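Local coordinates for oligopeptide-binding protein AppA (Bacillus subtilis, PDB 1XOC) that captures oligopeptides at the cell surface and delivers them to an ABC permease that serves sporulation and genetic competence, at residues P18-D23 with E209-L214; E124-V129 with V137-K142; F362-N367 with A414-W419. All blocks are in the same frame, centred on the assembly; numbering follows the deposited sequence.

Interaction 1: P18-D23 with E209-L214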
loop_
_atom_site.group_PDB
_atom_site.type_symbol
_atom_site.label_atom_id
_atom_site.label_comp_id
_atom_site.label_asym_id
_atom_site.label_seq_id
_atom_site.Cartn_x
_atom_site.Cartn_y
_atom_site.Cartn_z
ATOM N N PRO A 18 4.942 30.979 -9.888
ATOM C CA PRO A 18 5.620 30.087 -8.933
ATOM C C PRO A 18 6.990 30.586 -8.497
ATOM O O PRO A 18 7.717 31.159 -9.297
ATOM C CB PRO A 18 5.724 28.755 -9.686
ATOM C CG PRO A 18 4.625 28.810 -10.687
ATOM C CD PRO A 18 4.598 30.243 -11.122
ATOM N N GLN A 19 7.291 30.377 -7.221
ATOM C CA GLN A 19 8.462 30.900 -6.535
ATOM C C GLN A 19 9.320 29.724 -6.083
ATOM O O GLN A 19 8.816 28.792 -5.464
ATOM C CB GLN A 19 8.030 31.639 -5.265
ATOM C CG GLN A 19 7.215 32.880 -5.488
ATOM C CD GLN A 19 8.082 34.031 -5.858
ATOM O OE1 GLN A 19 8.837 34.534 -5.025
ATOM N NE2 GLN A 19 8.009 34.458 -7.120
ATOM N N GLN A 20 10.620 29.796 -6.344
ATOM C CA GLN A 20 11.538 28.772 -5.898
ATOM C C GLN A 20 11.874 29.017 -4.446
ATOM O O GLN A 20 11.901 30.156 -3.995
ATOM C CB GLN A 20 12.821 28.800 -6.727
ATOM C CG GLN A 20 13.618 27.543 -6.667
ATOM C CD GLN A 20 14.870 27.626 -7.515
ATOM O OE1 GLN A 20 14.839 27.337 -8.706
ATOM N NE2 GLN A 20 15.969 28.020 -6.907
ATOM N N GLY A 21 12.106 27.944 -3.697
ATOM C CA GLY A 21 12.574 28.069 -2.332
ATOM C C GLY A 21 11.755 27.309 -1.304
ATOM O O GLY A 21 10.623 26.894 -1.551
ATOM N N GLY A 22 12.375 27.100 -0.152
ATOM C CA GLY A 22 11.693 26.530 0.986
ATOM C C GLY A 22 12.002 25.071 1.233
ATOM O O GLY A 22 12.566 24.349 0.397
ATOM N N ASP A 23 11.611 24.636 2.420
ATOM C CA ASP A 23 11.907 23.311 2.910
ATOM C C ASP A 23 10.606 22.696 3.454
ATOM O O ASP A 23 9.897 23.293 4.277
ATOM C CB ASP A 23 13.012 23.406 3.965
ATOM C CG ASP A 23 14.254 24.121 3.440
ATOM O OD1 ASP A 23 15.027 23.529 2.667
ATOM O OD2 ASP A 23 14.483 25.307 3.800
ATOM N N GLU A 209 11.884 17.520 -15.972
ATOM C CA GLU A 209 10.736 18.413 -16.128
ATOM C C GLU A 209 10.991 19.785 -15.519
ATOM O O GLU A 209 10.103 20.635 -15.503
ATOM C CB GLU A 209 9.499 17.811 -15.500
ATOM C CG GLU A 209 9.124 16.466 -16.042
ATOM C CD GLU A 209 7.787 15.997 -15.557
ATOM O OE1 GLU A 209 7.236 16.602 -14.588
ATOM O OE2 GLU A 209 7.273 15.034 -16.161
ATOM N N GLY A 210 12.210 20.019 -15.060
ATOM C CA GLY A 210 12.588 21.251 -14.386
ATOM C C GLY A 210 12.772 20.989 -12.902
ATOM O O GLY A 210 12.083 20.169 -12.295
ATOM N N ARG A 211 13.709 21.708 -12.300
ATOM C CA ARG A 211 13.940 21.594 -10.879
ATOM C C ARG A 211 12.662 21.788 -10.047
ATOM O O ARG A 211 11.859 22.681 -10.352
ATOM C CB ARG A 211 14.948 22.666 -10.433
ATOM C CG ARG A 211 15.485 22.497 -8.992
ATOM C CD ARG A 211 16.088 23.805 -8.559
ATOM N NE ARG A 211 16.769 23.838 -7.268
ATOM C CZ ARG A 211 16.236 24.246 -6.121
ATOM N NH1 ARG A 211 14.946 24.553 -6.022
ATOM N NH2 ARG A 211 17.028 24.328 -5.044
ATOM N N PRO A 212 12.512 20.997 -8.968
ATOM C CA PRO A 212 11.497 21.357 -7.972
ATOM C C PRO A 212 11.587 22.792 -7.527
ATOM O O PRO A 212 12.674 23.372 -7.525
ATOM C CB PRO A 212 11.872 20.468 -6.769
ATOM C CG PRO A 212 12.422 19.261 -7.395
ATOM C CD PRO A 212 13.210 19.752 -8.578
ATOM N N TYR A 213 10.457 23.351 -7.108
ATOM C CA TYR A 213 10.482 24.667 -6.466
ATOM C C TYR A 213 11.062 24.579 -5.049
ATOM O O TYR A 213 11.876 25.428 -4.648
ATOM C CB TYR A 213 9.093 25.295 -6.432
ATOM C CG TYR A 213 8.513 25.479 -7.807
ATOM C CD1 TYR A 213 9.062 26.391 -8.696
ATOM C CD2 TYR A 213 7.424 24.734 -8.221
ATOM C CE1 TYR A 213 8.532 26.560 -9.963
ATOM C CE2 TYR A 213 6.880 24.895 -9.501
ATOM C CZ TYR A 213 7.453 25.794 -10.362
ATOM O OH TYR A 213 6.943 25.979 -11.632
ATOM N N LEU A 214 10.637 23.563 -4.304
ATOM C CA LEU A 214 11.132 23.327 -2.952
ATOM C C LEU A 214 12.600 22.943 -2.991
ATOM O O LEU A 214 13.017 22.188 -3.856
ATOM C CB LEU A 214 10.313 22.212 -2.235
ATOM C CG LEU A 214 8.852 22.616 -1.980
ATOM C CD1 LEU A 214 7.968 21.393 -1.684
ATOM C CD2 LEU A 214 8.777 23.589 -0.806
HETATM O O HOH W 1 12.556 25.683 -9.645
#
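Two loops that lead into neighbouring parallel strands, 23-28 and 216-221, meet at the surface of AppA, Gly21 N reaching Tyr213 O in a short, nearly straight hydrogen bond of 2.7 Å. On one side of this bond Pro18 lays its CB over a face of the Tyr213 ring, a CH-pi contact with CB 3.9 Å from the ring centroid, while Trp517, in a strand near the C-terminus, meets the same tyrosine edge-to-face. On the other side the Gln20 amide stacks on the Arg211 guanidinium, their planes 25° apart, and Gln20 CG comes within 3.3 Å of Arg211 NH1. Both side chains leave the backbone with CG anti to N (chi1 -161° for Gln20 and -169° for Arg211) and run on extended, crossing at about a right angle. The contact sets the N-terminal segment at the edge of a mixed four-stranded sheet, in which 23-28 is an outermost strand. Arg211 NH1 also donates to Pro212 O at 3.0 Å, and salt bridges to Asp205 and Asp215 hold the rest of the guanidinium. A leucine in place of Arg211 would probably leave both aspartates without their cationic mate and the Gln20 amide without the flat group it stacks on. At Gly22 the backbone is folded so that a side chain would run into the preceding carbonyl oxygen, and its N bonds to Asp215.

Interaction 2: E124-V129 with V137-K142. With ZN (zinc ion), chain Q.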
loop_
_atom_site.group_PDB
_atom_site.type_symbol
_atom_site.label_atom_id
_atom_site.label_comp_id
_atom_site.label_asym_id
_atom_site.label_seq_id
_atom_site.Cartn_x
_atom_site.Cartn_y
_atom_site.Cartn_z
ATOM N N GLU A 124 4.681 -11.077 -13.783
ATOM C CA GLU A 124 4.569 -12.455 -14.266
ATOM C C GLU A 124 3.907 -12.626 -15.641
ATOM O O GLU A 124 4.000 -13.695 -16.253
ATOM C CB GLU A 124 3.927 -13.365 -13.246
ATOM C CG GLU A 124 2.596 -12.977 -12.786
ATOM C CD GLU A 124 2.013 -14.046 -11.863
ATOM O OE1 GLU A 124 2.760 -15.001 -11.549
ATOM O OE2 GLU A 124 0.834 -13.962 -11.473
ATOM N N MET A 125 3.225 -11.593 -16.100
ATOM C CA MET A 125 2.677 -11.618 -17.445
ATOM C C MET A 125 3.750 -11.382 -18.516
ATOM O O MET A 125 3.469 -11.624 -19.678
ATOM C CB MET A 125 1.540 -10.604 -17.610
ATOM C CG MET A 125 1.965 -9.149 -17.767
ATOM S SD MET A 125 2.698 -8.477 -16.256
ATOM C CE MET A 125 1.276 -8.283 -15.234
ATOM N N LEU A 126 4.944 -10.919 -18.142
ATOM C CA LEU A 126 5.989 -10.614 -19.120
ATOM C C LEU A 126 6.728 -11.844 -19.579
ATOM O O LEU A 126 7.162 -12.670 -18.769
ATOM C CB LEU A 126 7.026 -9.632 -18.556
ATOM C CG LEU A 126 6.609 -8.196 -18.490
ATOM C CD1 LEU A 126 7.728 -7.366 -17.844
ATOM C CD2 LEU A 126 6.274 -7.673 -19.910
ATOM N N LYS A 127 6.892 -11.951 -20.887
ATOM C CA LYS A 127 7.739 -12.961 -21.484
ATOM C C LYS A 127 9.165 -12.432 -21.614
ATOM O O LYS A 127 10.134 -13.136 -21.289
ATOM C CB LYS A 127 7.220 -13.307 -22.857
ATOM C CG LYS A 127 7.975 -14.423 -23.529
ATOM C CD LYS A 127 7.511 -14.544 -24.955
ATOM C CE LYS A 127 6.121 -15.123 -25.031
ATOM N NZ LYS A 127 5.759 -15.452 -26.451
ATOM N N SER A 128 9.291 -11.209 -22.135
ATOM C CA SER A 128 10.604 -10.609 -22.353
ATOM C C SER A 128 10.527 -9.104 -22.479
ATOM O O SER A 128 9.465 -8.540 -22.723
ATOM C CB SER A 128 11.244 -11.152 -23.630
ATOM O OG SER A 128 10.444 -10.858 -24.757
ATOM N N VAL A 129 11.700 -8.521 -22.367
ATOM C CA VAL A 129 11.836 -7.091 -22.515
ATOM C C VAL A 129 13.097 -6.860 -23.335
ATOM O O VAL A 129 14.171 -7.332 -22.942
ATOM C CB VAL A 129 11.989 -6.339 -21.138
ATOM C CG1 VAL A 129 12.229 -4.861 -21.326
ATOM C CG2 VAL A 129 10.826 -6.637 -20.241
ATOM N N VAL A 137 12.159 0.459 -26.234
ATOM C CA VAL A 137 12.050 -0.871 -25.656
ATOM C C VAL A 137 10.747 -1.543 -26.061
ATOM O O VAL A 137 9.714 -0.898 -26.137
ATOM C CB VAL A 137 12.079 -0.783 -24.115
ATOM C CG1 VAL A 137 11.806 -2.101 -23.475
ATOM C CG2 VAL A 137 13.427 -0.292 -23.657
ATOM N N LEU A 138 10.798 -2.844 -26.318
ATOM C CA LEU A 138 9.592 -3.626 -26.632
ATOM C C LEU A 138 9.340 -4.603 -25.488
ATOM O O LEU A 138 10.192 -5.423 -25.175
ATOM C CB LEU A 138 9.745 -4.412 -27.936
ATOM C CG LEU A 138 8.525 -5.247 -28.327
ATOM C CD1 LEU A 138 7.366 -4.372 -28.856
ATOM C CD2 LEU A 138 8.926 -6.265 -29.386
ATOM N N PHE A 139 8.169 -4.478 -24.874
ATOM C CA PHE A 139 7.687 -5.428 -23.897
ATOM C C PHE A 139 6.806 -6.448 -24.557
ATOM O O PHE A 139 5.867 -6.076 -25.297
ATOM C CB PHE A 139 6.879 -4.715 -22.828
ATOM C CG PHE A 139 7.679 -3.746 -21.985
ATOM C CD1 PHE A 139 7.720 -2.410 -22.281
ATOM C CD2 PHE A 139 8.344 -4.175 -20.868
ATOM C CE1 PHE A 139 8.442 -1.517 -21.448
ATOM C CE2 PHE A 139 9.037 -3.280 -20.051
ATOM C CZ PHE A 139 9.084 -1.974 -20.327
ATOM N N LYS A 140 7.080 -7.735 -24.324
ATOM C CA LYS A 140 6.282 -8.817 -24.876
ATOM C C LYS A 140 5.669 -9.623 -23.744
ATOM O O LYS A 140 6.365 -9.977 -22.794
ATOM C CB LYS A 140 7.146 -9.732 -25.730
ATOM C CG LYS A 140 7.769 -8.981 -26.922
ATOM C CD LYS A 140 8.824 -9.768 -27.678
ATOM C CE LYS A 140 8.233 -10.643 -28.735
ATOM N NZ LYS A 140 9.338 -11.269 -29.492
ATOM N N LEU A 141 4.373 -9.908 -23.872
ATOM C CA LEU A 141 3.630 -10.583 -22.825
ATOM C C LEU A 141 3.288 -12.024 -23.206
ATOM O O LEU A 141 3.088 -12.347 -24.374
ATOM C CB LEU A 141 2.356 -9.834 -22.457
ATOM C CG LEU A 141 2.454 -8.527 -21.654
ATOM C CD1 LEU A 141 3.162 -7.432 -22.446
ATOM C CD2 LEU A 141 1.033 -8.057 -21.234
ATOM N N LYS A 142 3.205 -12.870 -22.176
ATOM C CA LYS A 142 2.844 -14.280 -22.335
ATOM C C LYS A 142 1.341 -14.444 -22.525
ATOM O O LYS A 142 0.893 -15.424 -23.100
ATOM C CB LYS A 142 3.230 -15.083 -21.085
ATOM C CG LYS A 142 4.657 -15.036 -20.615
ATOM C CD LYS A 142 4.765 -15.805 -19.284
ATOM C CE LYS A 142 6.075 -15.598 -18.561
ATOM N NZ LYS A 142 6.369 -16.764 -17.650
HETATM ZN ZN ZN Q . 11.169 -12.626 -29.824
#
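Lys140 O accepts two backbone N-H groups at once, from Lys127 N at 2.8 Å and from Ser128 N at 3.2 Å. One carbonyl serving two successive donors is the signature of a classic beta bulge, here set in the antiparallel hairpin of strands 126-133 and 136-141. Beyond the bulge the exchange becomes reciprocal: Lys140 N returns an almost straight bond to Ser128 O at 3.0 Å, making Ser128 and Lys140 a hydrogen-bonded pair. At the other end, Lys142 N donates to Met125 O. The other edge of strand 136-141 is also engaged, since Val137 and Phe139 form backbone bonds with Val84 and Tyr82 of strand 81-86, and Leu141 with Leu80 just before it.

The bulge shifts the register by one residue between Leu126 and Ser128. Val129 sets CG2 3.6 Å from Phe139 CD2 and lies beside that ring, while its CG1 meets Val137 CG1 at 3.5 Å. Leu126 CD2 lies by Leu141 CD1, and Met125 CG by Leu141 CD2. Helices 100-108 and 147-155 cover this apolar side, Tyr107 meeting the Phe139 ring edge-to-face. On the opposite face Ser128 OG touches the Lys140 chain, with CD at 3.5 Å. That chain bends at chi3 (86°) and carries NZ to a zinc ion, 2.3 Å away. Glu124, at the margin, directs OE2 to the hydroxyl of Tyr428. Because coordination uses the nitrogen lone pair, Lys140 NZ is probably neutral when it binds the metal, a state that the positive zinc and Lys127 NZ, 6.3 Å from Lys140 NZ, would both be expected to favour.

Interaction 3: F362-N367 with A414-W419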
loop_
_atom_site.group_PDB
_atom_site.type_symbol
_atom_site.label_atom_id
_atom_site.label_comp_id
_atom_site.label_asym_id
_atom_site.label_seq_id
_atom_site.Cartn_x
_atom_site.Cartn_y
_atom_site.Cartn_z
ATOM N N PHE A 362 -4.991 -15.706 21.249
ATOM C CA PHE A 362 -4.019 -15.272 20.247
ATOM C C PHE A 362 -3.551 -13.840 20.485
ATOM O O PHE A 362 -4.130 -13.100 21.268
ATOM C CB PHE A 362 -4.602 -15.402 18.831
ATOM C CG PHE A 362 -5.747 -14.472 18.551
ATOM C CD1 PHE A 362 -5.532 -13.242 17.915
ATOM C CD2 PHE A 362 -7.039 -14.822 18.912
ATOM C CE1 PHE A 362 -6.584 -12.390 17.680
ATOM C CE2 PHE A 362 -8.083 -13.990 18.684
ATOM C CZ PHE A 362 -7.872 -12.766 18.038
ATOM N N THR A 363 -2.514 -13.460 19.741
ATOM C CA THR A 363 -1.963 -12.115 19.770
ATOM C C THR A 363 -2.383 -11.317 18.518
ATOM O O THR A 363 -2.238 -11.770 17.361
ATOM C CB THR A 363 -0.442 -12.168 19.912
ATOM O OG1 THR A 363 -0.120 -12.845 21.138
ATOM C CG2 THR A 363 0.192 -10.773 19.906
ATOM N N LEU A 364 -2.927 -10.118 18.765
ATOM C CA LEU A 364 -3.279 -9.157 17.720
ATOM C C LEU A 364 -2.238 -8.038 17.654
ATOM O O LEU A 364 -2.104 -7.215 18.580
ATOM C CB LEU A 364 -4.644 -8.558 18.017
ATOM C CG LEU A 364 -5.271 -7.570 17.020
ATOM C CD1 LEU A 364 -5.510 -8.185 15.655
ATOM C CD2 LEU A 364 -6.580 -7.032 17.560
ATOM N N LYS A 365 -1.524 -7.990 16.525
ATOM C CA LYS A 365 -0.487 -6.993 16.308
ATOM C C LYS A 365 -0.991 -5.797 15.509
ATOM O O LYS A 365 -1.900 -5.927 14.669
ATOM C CB LYS A 365 0.681 -7.594 15.521
ATOM C CG LYS A 365 1.527 -8.566 16.252
ATOM C CD LYS A 365 2.631 -9.142 15.364
ATOM C CE LYS A 365 3.617 -9.912 16.220
ATOM N NZ LYS A 365 4.660 -10.639 15.437
ATOM N N THR A 366 -0.378 -4.636 15.735
ATOM C CA THR A 366 -0.533 -3.509 14.800
ATOM C C THR A 366 0.674 -2.602 14.879
ATOM O O THR A 366 1.567 -2.860 15.717
ATOM C CB THR A 366 -1.831 -2.698 15.042
ATOM O OG1 THR A 366 -2.084 -1.901 13.862
ATOM C CG2 THR A 366 -1.727 -1.812 16.230
ATOM N N ASN A 367 0.725 -1.555 14.063
ATOM C CA ASN A 367 1.934 -0.739 13.971
ATOM C C ASN A 367 2.028 0.423 14.955
ATOM O O ASN A 367 1.090 1.215 15.094
ATOM C CB ASN A 367 2.157 -0.229 12.540
ATOM C CG ASN A 367 0.950 0.449 11.955
ATOM O OD1 ASN A 367 -0.113 -0.154 11.855
ATOM N ND2 ASN A 367 1.121 1.702 11.537
ATOM N N ALA A 414 -2.882 -12.517 14.076
ATOM C CA ALA A 414 -3.823 -11.582 13.448
ATOM C C ALA A 414 -3.204 -10.204 13.485
ATOM O O ALA A 414 -2.368 -9.930 14.324
ATOM C CB ALA A 414 -5.160 -11.588 14.159
ATOM N N MET A 415 -3.604 -9.323 12.571
ATOM C CA MET A 415 -3.097 -7.958 12.613
ATOM C C MET A 415 -4.116 -6.949 12.172
ATOM O O MET A 415 -4.935 -7.244 11.319
ATOM C CB MET A 415 -1.841 -7.816 11.775
ATOM C CG MET A 415 -2.057 -7.990 10.310
ATOM S SD MET A 415 -0.517 -7.791 9.395
ATOM C CE MET A 415 -1.047 -8.402 7.787
ATOM N N VAL A 416 -4.062 -5.767 12.772
ATOM C CA VAL A 416 -4.839 -4.619 12.286
ATOM C C VAL A 416 -3.945 -3.870 11.310
ATOM O O VAL A 416 -2.877 -3.419 11.664
ATOM C CB VAL A 416 -5.276 -3.688 13.438
ATOM C CG1 VAL A 416 -6.080 -2.511 12.861
ATOM C CG2 VAL A 416 -6.063 -4.448 14.497
ATOM N N MET A 417 -4.379 -3.730 10.049
ATOM C CA MET A 417 -3.452 -3.314 8.983
ATOM C C MET A 417 -4.243 -2.603 7.920
ATOM O O MET A 417 -5.464 -2.660 7.945
ATOM C CB MET A 417 -2.744 -4.519 8.401
ATOM C CG MET A 417 -1.599 -4.294 7.432
ATOM S SD MET A 417 -0.417 -3.040 7.862
ATOM C CE MET A 417 0.123 -3.556 9.471
ATOM N N GLY A 418 -3.552 -1.864 7.062
ATOM C CA GLY A 418 -4.212 -1.315 5.888
ATOM C C GLY A 418 -3.526 -1.631 4.578
ATOM O O GLY A 418 -2.339 -1.924 4.535
ATOM N N TRP A 419 -4.297 -1.521 3.499
ATOM C CA TRP A 419 -3.770 -1.494 2.116
ATOM C C TRP A 419 -3.919 -0.110 1.502
ATOM O O TRP A 419 -4.966 0.488 1.612
ATOM C CB TRP A 419 -4.544 -2.475 1.212
ATOM C CG TRP A 419 -4.179 -3.924 1.432
ATOM C CD1 TRP A 419 -4.998 -4.928 1.874
ATOM C CD2 TRP A 419 -2.901 -4.530 1.201
ATOM N NE1 TRP A 419 -4.298 -6.109 1.959
ATOM C CE2 TRP A 419 -3.008 -5.894 1.567
ATOM C CE3 TRP A 419 -1.691 -4.056 0.743
ATOM C CZ2 TRP A 419 -1.951 -6.785 1.441
ATOM C CZ3 TRP A 419 -0.622 -4.952 0.632
ATOM C CH2 TRP A 419 -0.762 -6.286 1.007
#
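Thr366 turns OG1 anti to its own backbone nitrogen (chi1 -163°), which places the hydroxyl where it donates a 2.8 Å hydrogen bond to Val416 O. Leu364 likewise swings CG to the side away from its nitrogen (chi1 -177°), and its CD1 settles 3.7 Å from Ala414 CB. Val416 CG2 then comes up to both methyls of that leucine, at 4.0 Å from CD1, the two side chains crossing at a slant. Phe362 closes the other end of this patch, CE1 lying 3.9 Å from Ala414 CB, and meets Phe278 edge-to-face. Strands 358-367 and 414-420 run parallel here, their short axes 22° apart, within the mixed sheet of a periplasmic-binding-protein type fold. Lys365 joins them through both its backbone polar atoms: its N donates to Ala414 O at 3.1 Å, and its O accepts from Val416 N at 2.9 Å. A further bond, from Ala414 N to Thr363 O, is weak. Lys365 sends its extended side chain to the other face of the sheet, where NZ bonds to Gln404 and to Asp411 O. Toward the strand ends the sheet becomes a peptide-binding surface. Gly418 and Trp419 pair antiparallel with the bound peptide, so the sheet continues onto the ligand, and Asn367 ND2 donates to the peptide backbone while its OD1 accepts from Arg373.

Overall arrangement
The three contacts lie far apart, and none touches another. Along the chain, both segments of interaction 2 fall between the two segments of interaction 1, and interaction 3 follows both. Each is tied to a different sheet: interaction 1 lies in the loops that enter the mixed four-stranded sheet, interaction 2 joins the last two strands of an antiparallel five-stranded one, and interaction 3 lies within the large mixed sheet, across the chain's centre from the other two. Nearest atoms of interactions 2 and 3 are about 15 Å apart. Interaction 3 sits in the sheet that extends onto the bound peptide, whereas interactions 1 and 2 join parts of the fold about 37 to 39 Å from it, centre to centre.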